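Local coordinates for T9SS C-terminal target domain-containing protein (Bacteroides cellulosilyticus, PDB 5JVK) that probably hydrolyses O-glycosidic bonds in carbohydrates, as a family 39 glycoside hydrolase of a gut symbiont, at residues G304-A309 with W316-K321. Numbering follows the deposited sequence.
Sequences GGPIPA and WPYLKK
In the loop that leads from barrel strand 284-287 into helix 312-325, I307 lies over one face of the phenol ring of Y318 of that helix while P306 meets its hydroxyl end. The side chains of I307 and Y318 cross at about a right angle, and the ring takes a methyl group on one face: CG2 of I307 lies 3.7 Å from the centroid of the Y318 ring and 18° off its normal, which meets the geometry of a CH-pi contact. The methyl is displaced toward the CB end, its closest ring atom being CG of Y318, 3.5 Å from I307 CG2. Further out, the ring of P306 approaches the phenol end obliquely, with P306 CB 3.6 Å from Y318 CZ and 3.2 Å from Y318 OH. P306 and I307 are the third and fourth residues of a type I beta turn that starts at G304, and both direct their CB toward the helix. The closed barrel of eight parallel strands, alternating with helices, identifies a TIM barrel, the catalytic fold of GH39 enzymes, and the contact folds a beta-to-alpha connection back onto the helix it precedes. Y318 reaches the loop because its CG is anti to the backbone N (chi1 170°), and its OH is hydrogen-bonded to the carbonyl O of G266. An alanine in place of Y318 would remove the ring and is likely to leave I307 CG2 without its aromatic face and G266 O without the phenol. The next residue, L319, packs against Y285 and I287 of strand 284-287.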
loop_
_atom_site.group_PDB
_atom_site.type_symbol
_atom_site.label_atom_id
_atom_site.label_comp_id
_atom_site.label_asym_id
_atom_site.label_seq_id
_atom_site.Cartn_x
_atom_site.Cartn_y
_atom_site.Cartn_z
ATOM N N GLY A 304 7.352 24.154 -5.304
ATOM C CA GLY A 304 8.201 24.272 -4.109
ATOM C C GLY A 304 9.668 23.987 -4.405
ATOM O O GLY A 304 10.042 22.838 -4.676
ATOM N N GLY A 305 10.500 25.031 -4.301
ATOM C CA GLY A 305 11.849 25.051 -4.890
ATOM C C GLY A 305 13.103 24.566 -4.156
ATOM O O GLY A 305 14.209 24.827 -4.641
ATOM N N PRO A 306 12.968 23.875 -2.997
ATOM C CA PRO A 306 14.164 23.182 -2.464
ATOM C C PRO A 306 14.690 21.978 -3.280
ATOM O O PRO A 306 15.862 21.622 -3.126
ATOM C CB PRO A 306 13.705 22.709 -1.078
ATOM C CG PRO A 306 12.624 23.654 -0.690
ATOM C CD PRO A 306 11.919 24.010 -1.966
ATOM N N ILE A 307 13.847 21.381 -4.137
ATOM C CA ILE A 307 14.132 20.083 -4.792
ATOM C C ILE A 307 13.980 20.150 -6.322
ATOM O O ILE A 307 13.034 20.771 -6.804
ATOM C CB ILE A 307 13.217 18.950 -4.239
ATOM C CG1 ILE A 307 11.743 19.387 -4.170
ATOM C CG2 ILE A 307 13.684 18.521 -2.855
ATOM C CD1 ILE A 307 10.784 18.281 -3.792
ATOM N N PRO A 308 14.897 19.503 -7.091
ATOM C CA PRO A 308 14.820 19.540 -8.573
ATOM C C PRO A 308 13.496 19.028 -9.177
ATOM O O PRO A 308 12.918 19.689 -10.045
ATOM C CB PRO A 308 15.993 18.641 -9.018
ATOM C CG PRO A 308 16.376 17.846 -7.818
ATOM C CD PRO A 308 16.068 18.724 -6.641
ATOM N N ALA A 309 13.044 17.860 -8.720
ATOM C CA ALA A 309 11.746 17.304 -9.117
ATOM C C ALA A 309 11.146 16.492 -7.975
ATOM O O ALA A 309 11.878 15.974 -7.130
ATOM C CB ALA A 309 11.899 16.438 -10.355
ATOM N N TRP A 316 12.883 11.292 -0.989
ATOM C CA TRP A 316 13.240 10.425 0.146
ATOM C C TRP A 316 14.529 10.904 0.852
ATOM O O TRP A 316 14.498 11.129 2.064
ATOM C CB TRP A 316 13.316 8.929 -0.243
ATOM C CG TRP A 316 12.040 8.110 -0.019
ATOM C CD1 TRP A 316 11.951 6.911 0.637
ATOM C CD2 TRP A 316 10.704 8.421 -0.452
ATOM N NE1 TRP A 316 10.655 6.460 0.640
ATOM C CE2 TRP A 316 9.868 7.362 -0.022
ATOM C CE3 TRP A 316 10.132 9.487 -1.161
ATOM C CZ2 TRP A 316 8.490 7.339 -0.274
ATOM C CZ3 TRP A 316 8.754 9.463 -1.413
ATOM C CH2 TRP A 316 7.953 8.392 -0.969
ATOM N N PRO A 317 15.645 11.089 0.107
ATOM C CA PRO A 317 16.856 11.654 0.730
ATOM C C PRO A 317 16.709 13.081 1.266
ATOM O O PRO A 317 17.366 13.426 2.248
ATOM C CB PRO A 317 17.885 11.638 -0.409
ATOM C CG PRO A 317 17.402 10.594 -1.339
ATOM C CD PRO A 317 15.905 10.712 -1.295
ATOM N N TYR A 318 15.872 13.893 0.621
ATOM C CA TYR A 318 15.646 15.278 1.047
ATOM C C TYR A 318 14.981 15.368 2.425
ATOM O O TYR A 318 15.415 16.152 3.262
ATOM C CB TYR A 318 14.834 16.052 -0.006
ATOM C CG TYR A 318 14.352 17.421 0.443
ATOM C CD1 TYR A 318 15.234 18.502 0.557
ATOM C CD2 TYR A 318 13.009 17.635 0.749
ATOM C CE1 TYR A 318 14.785 19.755 0.967
ATOM C CE2 TYR A 318 12.553 18.876 1.157
ATOM C CZ TYR A 318 13.437 19.934 1.267
ATOM O OH TYR A 318 12.955 21.162 1.678
ATOM N N LEU A 319 13.941 14.572 2.659
ATOM C CA LEU A 319 13.249 14.581 3.957
ATOM C C LEU A 319 14.031 13.854 5.052
ATOM O O LEU A 319 13.846 14.139 6.237
ATOM C CB LEU A 319 11.844 13.993 3.829
ATOM C CG LEU A 319 10.915 14.720 2.857
ATOM C CD1 LEU A 319 9.575 14.010 2.812
ATOM C CD2 LEU A 319 10.731 16.188 3.218
ATOM N N LYS A 320 14.886 12.914 4.654
ATOM C CA LYS A 320 15.821 12.259 5.571
ATOM C C LYS A 320 16.813 13.281 6.129
ATOM O O LYS A 320 17.057 13.319 7.335
ATOM C CB LYS A 320 16.569 11.140 4.846
ATOM C CG LYS A 320 17.327 10.176 5.742
ATOM C CD LYS A 320 18.061 9.143 4.898
ATOM C CE LYS A 320 18.446 7.903 5.696
ATOM N NZ LYS A 320 19.570 8.151 6.638
ATOM N N LYS A 321 17.369 14.102 5.235
ATOM C CA LYS A 321 18.264 15.208 5.596
ATOM C C LYS A 321 17.613 16.175 6.594
ATOM O O LYS A 321 18.232 16.536 7.593
ATOM C CB LYS A 321 18.697 15.957 4.325
ATOM C CG LYS A 321 19.648 17.134 4.522
ATOM C CD LYS A 321 19.831 17.907 3.220
ATOM C CE LYS A 321 20.430 19.291 3.436
ATOM N NZ LYS A 321 21.883 19.244 3.768
#